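Local atomic coordinates of protein ShdD (Sedimentibacter hydroxybenzoicus, PDB entry 7AE5), a protein that takes part in the non-oxidative decarboxylation and detoxification of phenolic compounds under anaerobic conditions, although its precise biochemical role is unknown. Residues 4-9 against 28-33; 22-27 against 35-40. One frame throughout, in Å; residues are numbered along the deposited sequence.

Contact 1. Residues 4-9 against 28-33. With ZN (zinc ion), chain Z.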
ATOM      1  N   HIS H   4     -30.974 -38.437 -17.452  1.00 66.74           N
ATOM      2  CA  HIS H   4     -30.376 -38.239 -16.136  1.00 68.59           C
ATOM      3  C   HIS H   4     -30.180 -36.768 -15.791  1.00 65.91           C
ATOM      4  O   HIS H   4     -30.048 -36.438 -14.608  1.00 61.29           O
ATOM      5  CB  HIS H   4     -29.035 -38.971 -16.056  1.00 65.55           C
ATOM      6  CG  HIS H   4     -29.144 -40.452 -16.247  1.00 66.09           C
ATOM      7  ND1 HIS H   4     -29.198 -41.039 -17.492  1.00 64.33           N
ATOM      8  CD2 HIS H   4     -29.211 -41.464 -15.349  1.00 67.26           C
ATOM      9  CE1 HIS H   4     -29.293 -42.350 -17.354  1.00 65.71           C
ATOM     10  NE2 HIS H   4     -29.303 -42.634 -16.065  1.00 67.86           N
ATOM     11  N   ARG H   5     -30.164 -35.883 -16.785  1.00 67.93           N
ATOM     12  CA  ARG H   5     -29.879 -34.474 -16.544  1.00 61.45           C
ATOM     13  C   ARG H   5     -31.140 -33.665 -16.252  1.00 58.29           C
ATOM     14  O   ARG H   5     -31.184 -32.913 -15.274  1.00 49.86           O
ATOM     15  CB  ARG H   5     -29.140 -33.878 -17.745  1.00 57.09           C
ATOM     16  CG  ARG H   5     -29.028 -32.364 -17.711  1.00 49.01           C
ATOM     17  CD  ARG H   5     -27.778 -31.896 -18.431  1.00 44.49           C
ATOM     18  NE  ARG H   5     -28.003 -31.723 -19.861  1.00 39.24           N
ATOM     19  CZ  ARG H   5     -27.065 -31.368 -20.727  1.00 35.59           C
ATOM     20  NH1 ARG H   5     -25.818 -31.150 -20.343  1.00 38.10           N
ATOM     21  NH2 ARG H   5     -27.384 -31.233 -22.011  1.00 30.98           N
ATOM     22  N   CYS H   6     -32.167 -33.804 -17.087  1.00 54.50           N
ATOM     23  CA  CYS H   6     -33.376 -33.005 -16.957  1.00 47.45           C
ATOM     24  C   CYS H   6     -34.610 -33.825 -16.604  1.00 53.26           C
ATOM     25  O   CYS H   6     -35.691 -33.249 -16.440  1.00 45.02           O
ATOM     26  CB  CYS H   6     -33.625 -32.219 -18.248  1.00 39.97           C
ATOM     27  SG  CYS H   6     -34.364 -33.188 -19.569  1.00 48.36           S
ATOM     28  N   GLY H   7     -34.482 -35.144 -16.479  1.00 45.37           N
ATOM     29  CA  GLY H   7     -35.574 -35.988 -16.044  1.00 49.78           C
ATOM     30  C   GLY H   7     -36.637 -36.279 -17.079  1.00 50.78           C
ATOM     31  O   GLY H   7     -37.612 -36.970 -16.760  1.00 51.68           O
ATOM     32  N   SER H   8     -36.486 -35.787 -18.305  1.00 64.17           N
ATOM     33  CA  SER H   8     -37.505 -36.000 -19.321  1.00 61.05           C
ATOM     34  C   SER H   8     -37.547 -37.460 -19.760  1.00 62.00           C
ATOM     35  O   SER H   8     -36.525 -38.151 -19.808  1.00 61.14           O
ATOM     36  CB  SER H   8     -37.246 -35.103 -20.531  1.00 54.34           C
ATOM     37  OG  SER H   8     -37.759 -35.684 -21.715  1.00 51.58           O
ATOM     38  N   ASP H   9     -38.753 -37.927 -20.077  1.00 68.33           N
ATOM     39  CA  ASP H   9     -38.950 -39.241 -20.671  1.00 68.42           C
ATOM     40  C   ASP H   9     -38.869 -39.202 -22.193  1.00 64.21           C
ATOM     41  O   ASP H   9     -38.918 -40.256 -22.834  1.00 64.34           O
ATOM     42  CB  ASP H   9     -40.299 -39.824 -20.224  1.00 71.47           C
ATOM     43  CG  ASP H   9     -40.517 -41.244 -20.714  1.00 74.52           C
ATOM     44  OD1 ASP H   9     -39.588 -42.067 -20.568  1.00 75.88           O
ATOM     45  OD2 ASP H   9     -41.613 -41.538 -21.243  1.00 79.54           O
ATOM     46  N   CYS H  28     -31.482 -37.309 -25.064  1.00 45.64           N
ATOM     47  CA  CYS H  28     -32.687 -36.604 -24.657  1.00 46.10           C
ATOM     48  C   CYS H  28     -33.093 -35.608 -25.735  1.00 48.64           C
ATOM     49  O   CYS H  28     -32.258 -34.853 -26.240  1.00 50.09           O
ATOM     50  CB  CYS H  28     -32.450 -35.886 -23.329  1.00 44.77           C
ATOM     51  SG  CYS H  28     -33.781 -34.790 -22.817  1.00 45.32           S
ATOM     52  N   GLU H  29     -34.377 -35.614 -26.094  1.00 58.53           N
ATOM     53  CA  GLU H  29     -34.870 -34.699 -27.115  1.00 61.27           C
ATOM     54  C   GLU H  29     -35.200 -33.319 -26.565  1.00 62.83           C
ATOM     55  O   GLU H  29     -35.497 -32.413 -27.351  1.00 65.54           O
ATOM     56  CB  GLU H  29     -36.100 -35.293 -27.807  1.00 61.41           C
ATOM     57  CG  GLU H  29     -35.795 -36.519 -28.657  1.00 60.45           C
ATOM     58  CD  GLU H  29     -36.749 -36.678 -29.825  1.00 61.47           C
ATOM     59  OE1 GLU H  29     -36.870 -35.732 -30.633  1.00 63.42           O
ATOM     60  OE2 GLU H  29     -37.377 -37.752 -29.940  1.00 60.44           O
ATOM     61  N   LYS H  30     -35.150 -33.132 -25.247  1.00 50.90           N
ATOM     62  CA  LYS H  30     -35.391 -31.816 -24.669  1.00 51.94           C
ATOM     63  C   LYS H  30     -34.095 -31.042 -24.437  1.00 51.96           C
ATOM     64  O   LYS H  30     -34.007 -29.861 -24.786  1.00 54.47           O
ATOM     65  CB  LYS H  30     -36.170 -31.944 -23.356  1.00 49.34           C
ATOM     66  CG  LYS H  30     -36.996 -30.712 -23.019  1.00 50.63           C
ATOM     67  CD  LYS H  30     -36.878 -30.334 -21.551  1.00 47.47           C
ATOM     68  CE  LYS H  30     -37.823 -31.145 -20.686  1.00 45.45           C
ATOM     69  NZ  LYS H  30     -37.962 -30.555 -19.325  1.00 42.99           N
ATOM     70  N   CYS H  31     -33.080 -31.689 -23.860  1.00 51.31           N
ATOM     71  CA  CYS H  31     -31.853 -31.003 -23.469  1.00 50.59           C
ATOM     72  C   CYS H  31     -30.604 -31.561 -24.142  1.00 50.89           C
ATOM     73  O   CYS H  31     -29.491 -31.139 -23.801  1.00 49.96           O
ATOM     74  CB  CYS H  31     -31.688 -31.046 -21.947  1.00 46.67           C
ATOM     75  SG  CYS H  31     -31.006 -32.588 -21.309  1.00 43.74           S
ATOM     76  N   CYS H  32     -30.753 -32.499 -25.076  1.00 47.08           N
ATOM     77  CA  CYS H  32     -29.682 -33.039 -25.912  1.00 47.60           C
ATOM     78  C   CYS H  32     -28.640 -33.837 -25.138  1.00 44.35           C
ATOM     79  O   CYS H  32     -27.609 -34.204 -25.713  1.00 44.45           O
ATOM     80  CB  CYS H  32     -28.970 -31.938 -26.710  1.00 51.22           C
ATOM     81  SG  CYS H  32     -30.071 -30.761 -27.517  1.00 55.87           S
ATOM     82  N   TYR H  33     -28.870 -34.119 -23.857  1.00 43.70           N
ATOM     83  CA  TYR H  33     -27.955 -34.978 -23.117  1.00 41.65           C
ATOM     84  C   TYR H  33     -27.966 -36.382 -23.707  1.00 41.78           C
ATOM     85  O   TYR H  33     -29.023 -36.933 -24.020  1.00 42.14           O
ATOM     86  CB  TYR H  33     -28.342 -35.026 -21.638  1.00 39.81           C
ATOM     87  CG  TYR H  33     -27.336 -35.735 -20.756  1.00 39.07           C
ATOM     88  CD1 TYR H  33     -26.102 -35.160 -20.471  1.00 38.80           C
ATOM     89  CD2 TYR H  33     -27.620 -36.977 -20.204  1.00 39.39           C
ATOM     90  CE1 TYR H  33     -25.181 -35.806 -19.662  1.00 39.27           C
ATOM     91  CE2 TYR H  33     -26.706 -37.631 -19.396  1.00 40.30           C
ATOM     92  CZ  TYR H  33     -25.489 -37.040 -19.128  1.00 40.48           C
ATOM     93  OH  TYR H  33     -24.577 -37.688 -18.325  1.00 42.62           O
TER
HETATM   94 ZN    ZN Z 701     -32.682 -34.136 -20.867  1.00 40.24          ZN
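Cys6 and Cys31 both turn their sulfur between backbone N and carbonyl carbon (chi1 79° and 81°), whereas Cys28 swings its sulfur away from its own N (chi1 172°), and the three thiolates close on one zinc ion. Each SG of Cys6, Cys28 and Cys31 lies 2.3 Å from the zinc, and Cys3 supplies the fourth sulfur. Cysteine suits these places because its short arm carries a soft, probably anionic sulfur. Backbone N-H groups probably offset part of that charge: Cys31 N donates a hydrogen bond to Cys28 SG (3.3 Å), and Ser8 N one to Cys6 SG. Such N-H···S bonds are characteristic of zinc knuckles, in which a CxxC turn wraps its metal.

Arg5 adds a second shell. Its chain bends at chi3 and grips Cys31 side-on: NE gives a nearly straight bond to Cys31 SG (3.4 Å), while NH2 reaches Cys31 O at 2.8 Å. Tyr33 CD1 lies over the centre of the guanidinium, and Arg5 CB sits over one ring face of Tyr33, near its rim. An alanine here would remove both bonds and is likely to leave the Cys31 thiolate with less charge compensation and the Tyr33 ring less covered. Arg5 NH1 hydrogen-bonds to Gly274 O of the phenolic acid decarboxylase chain. Elsewhere in the contact, Lys30 CE packs on Ser8 CB at 4.0 Å, its NZ in a salt bridge with Asp51.

The zinc thus ties the loop before strand 11-16 to the turn between strands 24-28 and 34-36, and Ile54 of helix 51-55 packs against Lys30 and Cys31.

Contact 2. Residues 22-27 against 35-40; sequences AWEVYV and WRSTEN
One face of the Trp23 indole carries the Arg36 side chain: CD sits 3.7 Å from the centroid of the Trp23 five-membered ring, a CH-pi contact, and CZ 4.5 Å from that of its six-membered ring, a cation-pi pair. The Arg36 chain bends at chi3 (-53°), which stands the guanidinium steeply on the indole, planes 71° apart, its edge presented with NH1 foremost. A broad indole suits this place, accepting both methylenes and charge. Arg36 NH2 forms a salt bridge with Glu31, and Trp23 NE1 a hydrogen bond to Lys57 O, both of the phenolic acid decarboxylase chain. On the face of the sheet opposite Val25 and Arg36, Tyr26 CB lies over one face of Trp35, 4.1 Å from the six-membered ring centroid, and the two rings meet obliquely.

The backbones pair antiparallel, Tyr26 with Trp35 hydrogen-bonded and Val25 with Arg36 non-hydrogen-bonded. Tyr26 N gives to Trp35 O (2.8 Å), and Trp35 N to Tyr26 O. Beyond them Ser37 N binds Glu24 O at 2.8 Å, and Glu24 N turns to Ser37 OG (3.0 Å, 167° at the hydrogen); the short serine hydroxyl prolongs the ladder where Arg36 to Glu39 form a type I turn.

Strands 24-28 and 34-36 form a hairpin, with 11-16 along the other edge of 24-28.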
ATOM      1  N   ALA H  22     -22.758 -54.627 -27.990  1.00 65.18           N
ATOM      2  CA  ALA H  22     -22.102 -54.247 -26.746  1.00 66.93           C
ATOM      3  C   ALA H  22     -22.878 -53.166 -26.005  1.00 66.26           C
ATOM      4  O   ALA H  22     -22.967 -53.201 -24.773  1.00 68.07           O
ATOM      5  CB  ALA H  22     -20.673 -53.780 -27.026  1.00 66.47           C
ATOM      6  N   TRP H  23     -23.448 -52.204 -26.729  1.00 54.80           N
ATOM      7  CA  TRP H  23     -24.096 -51.071 -26.080  1.00 53.96           C
ATOM      8  C   TRP H  23     -24.992 -50.344 -27.071  1.00 51.10           C
ATOM      9  O   TRP H  23     -24.993 -50.620 -28.273  1.00 49.85           O
ATOM     10  CB  TRP H  23     -23.063 -50.103 -25.494  1.00 54.23           C
ATOM     11  CG  TRP H  23     -21.907 -49.825 -26.409  1.00 52.77           C
ATOM     12  CD1 TRP H  23     -20.647 -50.337 -26.312  1.00 54.14           C
ATOM     13  CD2 TRP H  23     -21.899 -48.961 -27.556  1.00 49.32           C
ATOM     14  NE1 TRP H  23     -19.858 -49.853 -27.326  1.00 51.31           N
ATOM     15  CE2 TRP H  23     -20.602 -49.006 -28.103  1.00 48.34           C
ATOM     16  CE3 TRP H  23     -22.864 -48.156 -28.172  1.00 47.06           C
ATOM     17  CZ2 TRP H  23     -20.244 -48.279 -29.236  1.00 44.90           C
ATOM     18  CZ3 TRP H  23     -22.505 -47.436 -29.296  1.00 44.40           C
ATOM     19  CH2 TRP H  23     -21.206 -47.502 -29.816  1.00 43.26           C
ATOM     20  N   GLU H  24     -25.760 -49.400 -26.532  1.00 61.07           N
ATOM     21  CA  GLU H  24     -26.534 -48.438 -27.298  1.00 58.82           C
ATOM     22  C   GLU H  24     -26.278 -47.057 -26.711  1.00 58.02           C
ATOM     23  O   GLU H  24     -25.780 -46.925 -25.591  1.00 59.28           O
ATOM     24  CB  GLU H  24     -28.037 -48.762 -27.264  1.00 58.88           C
ATOM     25  CG  GLU H  24     -28.345 -50.259 -27.236  1.00 60.43           C
ATOM     26  CD  GLU H  24     -29.736 -50.602 -27.752  1.00 61.32           C
ATOM     27  OE1 GLU H  24     -30.718 -50.006 -27.250  1.00 61.35           O
ATOM     28  OE2 GLU H  24     -29.851 -51.479 -28.638  1.00 63.55           O
ATOM     29  N   VAL H  25     -26.611 -46.023 -27.477  1.00 47.79           N
ATOM     30  CA  VAL H  25     -26.473 -44.642 -27.032  1.00 47.09           C
ATOM     31  C   VAL H  25     -27.835 -43.972 -27.105  1.00 46.72           C
ATOM     32  O   VAL H  25     -28.498 -44.015 -28.149  1.00 46.46           O
ATOM     33  CB  VAL H  25     -25.438 -43.865 -27.864  1.00 45.94           C
ATOM     34  CG1 VAL H  25     -25.240 -42.475 -27.285  1.00 45.66           C
ATOM     35  CG2 VAL H  25     -24.118 -44.616 -27.905  1.00 46.12           C
ATOM     36  N   TYR H  26     -28.248 -43.356 -26.004  1.00 51.91           N
ATOM     37  CA  TYR H  26     -29.515 -42.649 -25.912  1.00 51.67           C
ATOM     38  C   TYR H  26     -29.262 -41.150 -25.858  1.00 51.33           C
ATOM     39  O   TYR H  26     -28.184 -40.697 -25.465  1.00 51.07           O
ATOM     40  CB  TYR H  26     -30.300 -43.104 -24.679  1.00 51.96           C
ATOM     41  CG  TYR H  26     -30.446 -44.605 -24.602  1.00 52.88           C
ATOM     42  CD1 TYR H  26     -31.360 -45.273 -25.404  1.00 53.03           C
ATOM     43  CD2 TYR H  26     -29.656 -45.356 -23.742  1.00 54.05           C
ATOM     44  CE1 TYR H  26     -31.492 -46.646 -25.345  1.00 54.04           C
ATOM     45  CE2 TYR H  26     -29.780 -46.731 -23.676  1.00 55.33           C
ATOM     46  CZ  TYR H  26     -30.699 -47.369 -24.479  1.00 55.16           C
ATOM     47  OH  TYR H  26     -30.826 -48.737 -24.416  1.00 56.54           O
ATOM     48  N   VAL H  27     -30.265 -40.378 -26.271  1.00 47.55           N
ATOM     49  CA  VAL H  27     -30.168 -38.922 -26.295  1.00 48.08           C
ATOM     50  C   VAL H  27     -31.517 -38.327 -25.917  1.00 48.57           C
ATOM     51  O   VAL H  27     -32.568 -38.790 -26.376  1.00 48.97           O
ATOM     52  CB  VAL H  27     -29.691 -38.400 -27.670  1.00 49.28           C
ATOM     53  CG1 VAL H  27     -30.607 -38.886 -28.789  1.00 49.96           C
ATOM     54  CG2 VAL H  27     -29.587 -36.875 -27.666  1.00 50.93           C
ATOM     55  N   TRP H  35     -25.952 -40.458 -23.613  1.00 43.83           N
ATOM     56  CA  TRP H  35     -25.192 -41.374 -22.772  1.00 45.33           C
ATOM     57  C   TRP H  35     -25.282 -42.786 -23.331  1.00 46.39           C
ATOM     58  O   TRP H  35     -26.228 -43.139 -24.040  1.00 45.77           O
ATOM     59  CB  TRP H  35     -25.682 -41.336 -21.319  1.00 46.10           C
ATOM     60  CG  TRP H  35     -27.042 -41.930 -21.103  1.00 45.93           C
ATOM     61  CD1 TRP H  35     -27.329 -43.212 -20.731  1.00 47.53           C
ATOM     62  CD2 TRP H  35     -28.301 -41.258 -21.230  1.00 44.32           C
ATOM     63  NE1 TRP H  35     -28.687 -43.381 -20.626  1.00 46.62           N
ATOM     64  CE2 TRP H  35     -29.307 -42.197 -20.927  1.00 44.78           C
ATOM     65  CE3 TRP H  35     -28.676 -39.957 -21.576  1.00 42.97           C
ATOM     66  CZ2 TRP H  35     -30.663 -41.875 -20.957  1.00 43.81           C
ATOM     67  CZ3 TRP H  35     -30.021 -39.638 -21.605  1.00 42.46           C
ATOM     68  CH2 TRP H  35     -30.999 -40.593 -21.297  1.00 42.77           C
ATOM     69  N   ARG H  36     -24.275 -43.586 -22.994  1.00 44.54           N
ATOM     70  CA  ARG H  36     -24.209 -44.984 -23.389  1.00 45.95           C
ATOM     71  C   ARG H  36     -24.922 -45.856 -22.364  1.00 47.93           C
ATOM     72  O   ARG H  36     -24.937 -45.553 -21.167  1.00 49.05           O
ATOM     73  CB  ARG H  36     -22.752 -45.433 -23.527  1.00 47.41           C
ATOM     74  CG  ARG H  36     -22.505 -46.469 -24.612  1.00 47.15           C
ATOM     75  CD  ARG H  36     -21.037 -46.875 -24.656  1.00 48.34           C
ATOM     76  NE  ARG H  36     -20.151 -45.722 -24.770  1.00 46.46           N
ATOM     77  CZ  ARG H  36     -19.842 -45.125 -25.913  1.00 43.04           C
ATOM     78  NH1 ARG H  36     -20.333 -45.545 -27.067  1.00 41.48           N
ATOM     79  NH2 ARG H  36     -19.021 -44.079 -25.897  1.00 41.29           N
ATOM     80  N   SER H  37     -25.516 -46.951 -22.847  1.00 49.86           N
ATOM     81  CA  SER H  37     -26.205 -47.880 -21.958  1.00 50.89           C
ATOM     82  C   SER H  37     -25.267 -48.494 -20.928  1.00 56.58           C
ATOM     83  O   SER H  37     -25.731 -48.958 -19.881  1.00 58.17           O
ATOM     84  CB  SER H  37     -26.881 -48.987 -22.772  1.00 49.09           C
ATOM     85  OG  SER H  37     -25.937 -49.696 -23.558  1.00 51.51           O
ATOM     86  N   THR H  38     -23.961 -48.507 -21.201  1.00 59.71           N
ATOM     87  CA  THR H  38     -22.988 -49.026 -20.248  1.00 65.16           C
ATOM     88  C   THR H  38     -22.691 -48.048 -19.120  1.00 68.82           C
ATOM     89  O   THR H  38     -22.226 -48.474 -18.056  1.00 73.15           O
ATOM     90  CB  THR H  38     -21.686 -49.388 -20.969  1.00 67.33           C
ATOM     91  OG1 THR H  38     -21.085 -48.201 -21.501  1.00 67.54           O
ATOM     92  CG2 THR H  38     -21.959 -50.364 -22.099  1.00 64.88           C
ATOM     93  N   GLU H  39     -22.944 -46.759 -19.324  1.00 56.01           N
ATOM     94  CA  GLU H  39     -22.743 -45.768 -18.280  1.00 59.23           C
ATOM     95  C   GLU H  39     -23.894 -45.799 -17.279  1.00 59.08           C
ATOM     96  O   GLU H  39     -24.994 -46.277 -17.565  1.00 54.83           O
ATOM     97  CB  GLU H  39     -22.629 -44.363 -18.874  1.00 53.62           C
ATOM     98  CG  GLU H  39     -21.325 -44.063 -19.586  1.00 54.36           C
ATOM     99  CD  GLU H  39     -21.201 -42.596 -19.960  1.00 48.28           C
ATOM    100  OE1 GLU H  39     -21.662 -42.224 -21.061  1.00 43.41           O
ATOM    101  OE2 GLU H  39     -20.642 -41.816 -19.158  1.00 48.22           O
ATOM    102  N   ASN H  40     -23.622 -45.275 -16.086  1.00 67.45           N
ATOM    103  CA  ASN H  40     -24.638 -45.042 -15.060  1.00 67.29           C
ATOM    104  C   ASN H  40     -24.454 -43.608 -14.584  1.00 63.48           C
ATOM    105  O   ASN H  40     -23.932 -43.365 -13.488  1.00 65.85           O
ATOM    106  CB  ASN H  40     -24.520 -46.045 -13.912  1.00 73.68           C
TER

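In the fold
The two contacts serve one hairpin: contact 1 fastens the turn of that hairpin to the loop before strand 11-16, contact 2 holds the strands themselves. Neither is wholly buried, but contact 1 lies near the centre of the chain, where metal coordination and N-H···S bonds hold loops lacking regular structure. Contact 2, about 14 Å away between centres, relies on backbone pairing and aromatic packing. Their segments alternate in sequence, and they touch where the His4 ring meets Trp35 edge-to-face and Val27 packs on the turn. Both put an arginine against the partner chain, yet Arg5 also hydrogen-bonds to a zinc-bound sulfur, whereas Arg36 joins an indole to a carboxylate across the subunit boundary.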